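Local structure of PnpC (Pseudomonas putida, 3N9T) at residues V128-G134 with F184-V190; V257-P263 with P277-Y283. The protein is a hydroxyquinol 1,2-dioxygenase, a ferric-iron enzyme of the intradiol family that probably cleaves the hydroxyquinol ring between adjacent hydroxylated carbons. All coordinates share one frame; numbering follows the deposited sequence.

Interaction 1 (V128-G134 with F184-V190)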
# COMPACT_ATOMS: atom_id res chain seq x y z
N VAL A 128 -36.97 -2.49 -17.51
CA VAL A 128 -37.41 -3.30 -18.62
C VAL A 128 -37.55 -4.78 -18.10
O VAL A 128 -36.56 -5.38 -17.66
CB VAL A 128 -36.36 -3.28 -19.78
CG1 VAL A 128 -36.78 -4.27 -20.89
CG2 VAL A 128 -36.09 -1.80 -20.31
N PRO A 129 -38.76 -5.36 -18.18
CA PRO A 129 -39.01 -6.72 -17.58
C PRO A 129 -38.11 -7.78 -18.23
O PRO A 129 -37.85 -7.71 -19.45
CB PRO A 129 -40.51 -6.97 -17.93
CG PRO A 129 -41.11 -5.48 -17.88
CD PRO A 129 -40.01 -4.79 -18.76
N ALA A 130 -37.59 -8.73 -17.43
CA ALA A 130 -36.76 -9.77 -18.02
C ALA A 130 -37.06 -11.07 -17.29
O ALA A 130 -37.34 -11.07 -16.12
CB ALA A 130 -35.23 -9.40 -17.87
N LEU A 131 -36.94 -12.17 -17.99
CA LEU A 131 -36.98 -13.49 -17.31
C LEU A 131 -35.56 -14.02 -17.35
O LEU A 131 -35.00 -14.16 -18.47
CB LEU A 131 -37.86 -14.45 -18.10
CG LEU A 131 -37.90 -15.91 -17.56
CD1 LEU A 131 -38.41 -15.93 -16.07
CD2 LEU A 131 -38.77 -16.76 -18.50
N VAL A 132 -34.94 -14.28 -16.18
CA VAL A 132 -33.61 -14.92 -16.15
C VAL A 132 -33.88 -16.35 -15.69
O VAL A 132 -34.46 -16.57 -14.63
CB VAL A 132 -32.60 -14.17 -15.21
CG1 VAL A 132 -31.24 -15.00 -15.13
CG2 VAL A 132 -32.33 -12.74 -15.73
N TYR A 133 -33.56 -17.33 -16.50
CA TYR A 133 -33.90 -18.70 -16.16
C TYR A 133 -32.81 -19.67 -16.62
O TYR A 133 -31.89 -19.29 -17.38
CB TYR A 133 -35.29 -19.08 -16.77
CG TYR A 133 -35.31 -19.30 -18.25
CD1 TYR A 133 -34.95 -18.26 -19.15
CD2 TYR A 133 -35.81 -20.49 -18.79
CE1 TYR A 133 -34.96 -18.47 -20.56
CE2 TYR A 133 -35.85 -20.71 -20.18
CZ TYR A 133 -35.45 -19.69 -21.05
OH TYR A 133 -35.48 -19.91 -22.41
N GLY A 134 -32.89 -20.93 -16.18
CA GLY A 134 -31.84 -21.89 -16.57
C GLY A 134 -31.84 -23.07 -15.61
O GLY A 134 -32.88 -23.46 -15.09
N PHE A 184 -34.38 -23.23 -12.64
CA PHE A 184 -34.76 -22.05 -11.85
C PHE A 184 -35.34 -20.96 -12.79
O PHE A 184 -35.06 -20.97 -13.98
CB PHE A 184 -33.53 -21.51 -11.11
CG PHE A 184 -32.53 -20.88 -11.99
CD1 PHE A 184 -32.62 -19.51 -12.28
CD2 PHE A 184 -31.49 -21.62 -12.49
CE1 PHE A 184 -31.71 -18.90 -13.13
CE2 PHE A 184 -30.55 -21.02 -13.33
CZ PHE A 184 -30.67 -19.68 -13.66
N ALA A 185 -36.08 -20.03 -12.24
CA ALA A 185 -36.60 -18.93 -13.00
C ALA A 185 -36.85 -17.74 -12.09
O ALA A 185 -37.41 -17.83 -10.96
CB ALA A 185 -37.88 -19.34 -13.79
N ILE A 186 -36.39 -16.60 -12.58
CA ILE A 186 -36.34 -15.35 -11.83
C ILE A 186 -36.95 -14.27 -12.73
O ILE A 186 -36.46 -14.04 -13.83
CB ILE A 186 -34.85 -14.95 -11.62
CG1 ILE A 186 -34.12 -16.01 -10.73
CG2 ILE A 186 -34.78 -13.53 -11.01
CD1 ILE A 186 -32.57 -15.84 -10.65
N GLN A 187 -38.00 -13.58 -12.28
CA GLN A 187 -38.46 -12.41 -13.03
C GLN A 187 -37.83 -11.19 -12.38
O GLN A 187 -37.81 -11.06 -11.15
CB GLN A 187 -40.00 -12.29 -13.05
CG GLN A 187 -40.66 -13.24 -14.10
CD GLN A 187 -42.20 -13.00 -14.18
OE1 GLN A 187 -42.98 -13.64 -13.47
NE2 GLN A 187 -42.60 -12.06 -15.00
N THR A 188 -37.34 -10.29 -13.24
CA THR A 188 -36.65 -9.12 -12.79
C THR A 188 -36.72 -8.01 -13.85
O THR A 188 -37.56 -8.04 -14.78
CB THR A 188 -35.20 -9.47 -12.34
OG1 THR A 188 -34.57 -8.36 -11.70
CG2 THR A 188 -34.30 -10.07 -13.48
N THR A 189 -35.85 -7.02 -13.70
CA THR A 189 -35.64 -6.08 -14.83
C THR A 189 -34.24 -6.22 -15.39
O THR A 189 -33.36 -6.74 -14.71
CB THR A 189 -35.89 -4.65 -14.41
OG1 THR A 189 -35.08 -4.34 -13.29
CG2 THR A 189 -37.40 -4.41 -14.12
N VAL A 190 -34.04 -5.81 -16.65
CA VAL A 190 -32.76 -5.95 -17.27
C VAL A 190 -31.77 -5.15 -16.43
O VAL A 190 -32.00 -4.00 -16.11
CB VAL A 190 -32.73 -5.48 -18.74
CG1 VAL A 190 -31.32 -5.61 -19.29
CG2 VAL A 190 -33.73 -6.25 -19.58
O HOH W 1 -33.92 -2.26 -16.93

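Interaction 2 (V257-P263 with P277-Y283)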
# COMPACT_ATOMS: atom_id res chain seq x y z
N VAL A 257 -24.12 -13.39 -20.82
CA VAL A 257 -25.34 -14.06 -21.24
C VAL A 257 -26.15 -13.02 -22.05
O VAL A 257 -26.23 -11.84 -21.67
CB VAL A 257 -26.13 -14.59 -19.99
CG1 VAL A 257 -26.69 -13.40 -19.13
CG2 VAL A 257 -27.20 -15.50 -20.45
N LYS A 258 -26.74 -13.47 -23.14
CA LYS A 258 -27.56 -12.64 -23.99
C LYS A 258 -29.01 -12.43 -23.46
O LYS A 258 -29.72 -13.38 -23.17
CB LYS A 258 -27.59 -13.34 -25.36
CG LYS A 258 -28.49 -12.68 -26.42
CD LYS A 258 -27.86 -11.48 -27.06
CE LYS A 258 -28.61 -11.22 -28.39
NZ LYS A 258 -28.18 -9.92 -28.99
N TYR A 259 -29.43 -11.19 -23.31
CA TYR A 259 -30.82 -10.91 -23.02
C TYR A 259 -31.61 -10.81 -24.37
O TYR A 259 -31.63 -9.75 -24.97
CB TYR A 259 -30.96 -9.66 -22.18
CG TYR A 259 -30.57 -9.87 -20.71
CD1 TYR A 259 -29.24 -9.99 -20.34
CD2 TYR A 259 -31.54 -9.89 -19.73
CE1 TYR A 259 -28.86 -10.18 -18.98
CE2 TYR A 259 -31.21 -10.08 -18.38
CZ TYR A 259 -29.87 -10.23 -18.01
OH TYR A 259 -29.60 -10.38 -16.68
N GLU A 260 -32.20 -11.92 -24.82
CA GLU A 260 -32.87 -11.99 -26.15
C GLU A 260 -34.24 -11.39 -26.08
O GLU A 260 -34.87 -11.41 -25.03
CB GLU A 260 -33.04 -13.44 -26.62
CG GLU A 260 -31.80 -14.28 -26.52
CD GLU A 260 -32.01 -15.68 -27.10
OE1 GLU A 260 -33.17 -16.15 -27.19
OE2 GLU A 260 -31.01 -16.27 -27.52
N ASP A 261 -34.71 -10.86 -27.19
CA ASP A 261 -36.08 -10.32 -27.23
C ASP A 261 -36.99 -11.47 -27.57
O ASP A 261 -36.76 -12.17 -28.52
CB ASP A 261 -36.17 -9.17 -28.25
CG ASP A 261 -35.17 -8.06 -27.94
OD1 ASP A 261 -35.50 -7.20 -27.11
OD2 ASP A 261 -34.04 -8.07 -28.50
N ARG A 262 -37.99 -11.74 -26.74
CA ARG A 262 -38.85 -12.89 -26.99
C ARG A 262 -40.29 -12.45 -27.21
O ARG A 262 -40.69 -11.44 -26.65
CB ARG A 262 -38.85 -13.83 -25.78
CG ARG A 262 -37.52 -14.49 -25.52
CD ARG A 262 -37.14 -15.41 -26.66
NE ARG A 262 -36.00 -16.15 -26.16
CZ ARG A 262 -36.12 -17.25 -25.42
NH1 ARG A 262 -37.33 -17.73 -25.16
NH2 ARG A 262 -35.03 -17.85 -24.95
N PRO A 263 -41.09 -13.30 -27.92
CA PRO A 263 -42.52 -13.02 -28.23
C PRO A 263 -43.33 -13.24 -26.98
O PRO A 263 -42.91 -14.02 -26.10
CB PRO A 263 -42.87 -14.09 -29.27
CG PRO A 263 -41.85 -15.20 -29.11
CD PRO A 263 -40.59 -14.53 -28.58
N PRO A 277 -44.34 -9.36 -24.83
CA PRO A 277 -43.01 -9.55 -25.37
C PRO A 277 -42.01 -9.09 -24.31
O PRO A 277 -42.31 -8.16 -23.55
CB PRO A 277 -42.99 -8.59 -26.59
CG PRO A 277 -44.39 -8.55 -27.02
CD PRO A 277 -45.13 -8.45 -25.69
N TYR A 278 -40.86 -9.75 -24.20
CA TYR A 278 -40.06 -9.56 -22.98
C TYR A 278 -38.62 -9.89 -23.25
O TYR A 278 -38.29 -10.48 -24.30
CB TYR A 278 -40.60 -10.42 -21.78
CG TYR A 278 -40.49 -11.91 -22.05
CD1 TYR A 278 -41.41 -12.56 -22.85
CD2 TYR A 278 -39.45 -12.67 -21.48
CE1 TYR A 278 -41.29 -13.96 -23.11
CE2 TYR A 278 -39.31 -13.99 -21.74
CZ TYR A 278 -40.25 -14.65 -22.56
OH TYR A 278 -40.15 -16.02 -22.82
N LYS A 279 -37.74 -9.51 -22.33
CA LYS A 279 -36.33 -9.90 -22.47
C LYS A 279 -36.00 -11.18 -21.66
O LYS A 279 -36.50 -11.33 -20.58
CB LYS A 279 -35.42 -8.74 -22.03
CG LYS A 279 -35.72 -7.39 -22.77
CD LYS A 279 -34.72 -7.29 -23.96
CE LYS A 279 -34.82 -5.89 -24.67
NZ LYS A 279 -33.70 -5.81 -25.67
N SER A 280 -35.16 -12.07 -22.21
CA SER A 280 -34.92 -13.36 -21.56
C SER A 280 -33.48 -13.73 -21.63
O SER A 280 -32.89 -13.68 -22.73
CB SER A 280 -35.60 -14.51 -22.33
OG SER A 280 -35.81 -15.53 -21.37
N ALA A 281 -32.94 -14.18 -20.51
CA ALA A 281 -31.54 -14.63 -20.45
C ALA A 281 -31.52 -16.05 -19.82
O ALA A 281 -32.09 -16.27 -18.73
CB ALA A 281 -30.74 -13.66 -19.63
N TYR A 282 -30.86 -16.98 -20.51
CA TYR A 282 -30.89 -18.38 -20.16
C TYR A 282 -29.50 -18.79 -19.75
O TYR A 282 -28.55 -18.58 -20.54
CB TYR A 282 -31.30 -19.28 -21.38
CG TYR A 282 -31.30 -20.77 -21.01
CD1 TYR A 282 -32.34 -21.31 -20.29
CD2 TYR A 282 -30.24 -21.60 -21.39
CE1 TYR A 282 -32.33 -22.65 -19.92
CE2 TYR A 282 -30.23 -22.91 -21.07
CZ TYR A 282 -31.26 -23.43 -20.32
OH TYR A 282 -31.25 -24.73 -19.94
N TYR A 283 -29.34 -19.41 -18.59
CA TYR A 283 -28.00 -19.79 -18.19
C TYR A 283 -27.91 -21.12 -17.45
O TYR A 283 -28.71 -21.36 -16.55
CB TYR A 283 -27.33 -18.66 -17.38
CG TYR A 283 -25.76 -18.83 -17.29
CD1 TYR A 283 -24.94 -18.33 -18.30
CD2 TYR A 283 -25.16 -19.49 -16.20
CE1 TYR A 283 -23.56 -18.47 -18.25
CE2 TYR A 283 -23.77 -19.62 -16.13
CZ TYR A 283 -22.98 -19.12 -17.17
OH TYR A 283 -21.62 -19.20 -17.12
O HOH W 2 -29.94 -16.00 -23.29
O HOH W 3 -32.83 -16.64 -23.90

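Interaction 1 (V128-G134 with F184-V190)
The Phe184 ring lies with one face over the backbone of Tyr133 and Gly134: CE2 comes 3.3 Å from Gly134 C, and Gly134 N sits above the ring near its rim. With CG between the backbone N and the carbonyl carbon (chi1 70°), the ring is swung across the neighbouring strand. Gly134 suits this spot because a CB would crowd the ring and, at its backbone angles, jam against the preceding carbonyl. Farther along the same face, Val132 CG2 meets Thr188 CG2 at 4.0 Å; beyond it Ala130 CB rests 3.9 Å from CG2 of Val190, just past the strand end. On the other face Ala185 CB is bordered by Tyr133 CB and by Leu131 CD1, which also reaches to Ile186 O at 3.5 Å. The strands of the two segments are antiparallel neighbours in the intradiol dioxygenase beta-sandwich, joined in register by paired backbone bonds at Ala130-Thr188, Val132-Ile186 and Gly134-Phe184. The bonds between Val132 and Ile186 run nearly along the C=O axis, whereas Ala130 N approaches Thr188 O from 42° out of the carbonyl plane. Where one strand starts and the other stops, Val190 N donates to Val128 O at 2.7 Å, and a water links Val128 N to Val190 O. Gln153 OE1 holds Thr188 OG1, Asp268 and Arg262 hold Tyr133 OH, and Leu149 and Val151 pack against Phe184 and Ile186.

Interaction 2 (V257-P263 with P277-Y283)
Pro277 CA makes a CA-H...O contact with Arg262 O at 3.3 Å, and Tyr278 exchanges backbone bonds with Arg262, whose N-H points almost straight down the Tyr278 carbonyl. With CG set between the backbone N and the carbonyl carbon (chi1 64°), the Tyr278 ring turns back toward the other strand and takes Arg262 CB over one face in a CH-pi contact, 3.8 Å from its centroid. An alanine here is likely to leave Arg262 CB without the ring face it packs on. Lys279 runs beside Asp261 in a salt bridge whose exact geometry is uncertain. Ser280 pairs with Glu260 through two backbone bonds; the two strands follow one another in the beta-sandwich as an antiparallel hairpin with a long connecting loop. Ser280 CB lies 4.1 Å above the Arg262 guanidinium plane; Arg262 NE reaches the anti lone pair of Glu260 OE1 at 3.0 Å, while NH1 bridges to Asp266. Ala281 CB stands 3.7 Å from the centroid of the Tyr259 ring, 5° off its normal, and also meets Val257 CG2. A water spans Lys258 O and Tyr282 N. Tyr283 turns its ring edge to Val257 CG2, and its OH bonds to Ser254 O.

In the fold
Interactions 1 and 2 meet edge to edge in one sheet, their centres about 8 Å apart: strand 129-138 lies between 183-189, antiparallel to it, and 278-287, parallel to it. Probable hydrogen bonds join them, Leu131 N to Lys279 O and Tyr133 O to Tyr283 N, both 2.8 Å. Tyr133 also ties the two together through its side chain, its ring meeting that of Tyr282 edge to face. Tyr259 packs against Ala130 and Val132 on the side facing the iron site. The side chain of Tyr259 is about 7 Å from that of His218, an iron ligand, and about 12 Å from the ferric ion; the side chain of Thr188 is about 13 Å from the metal.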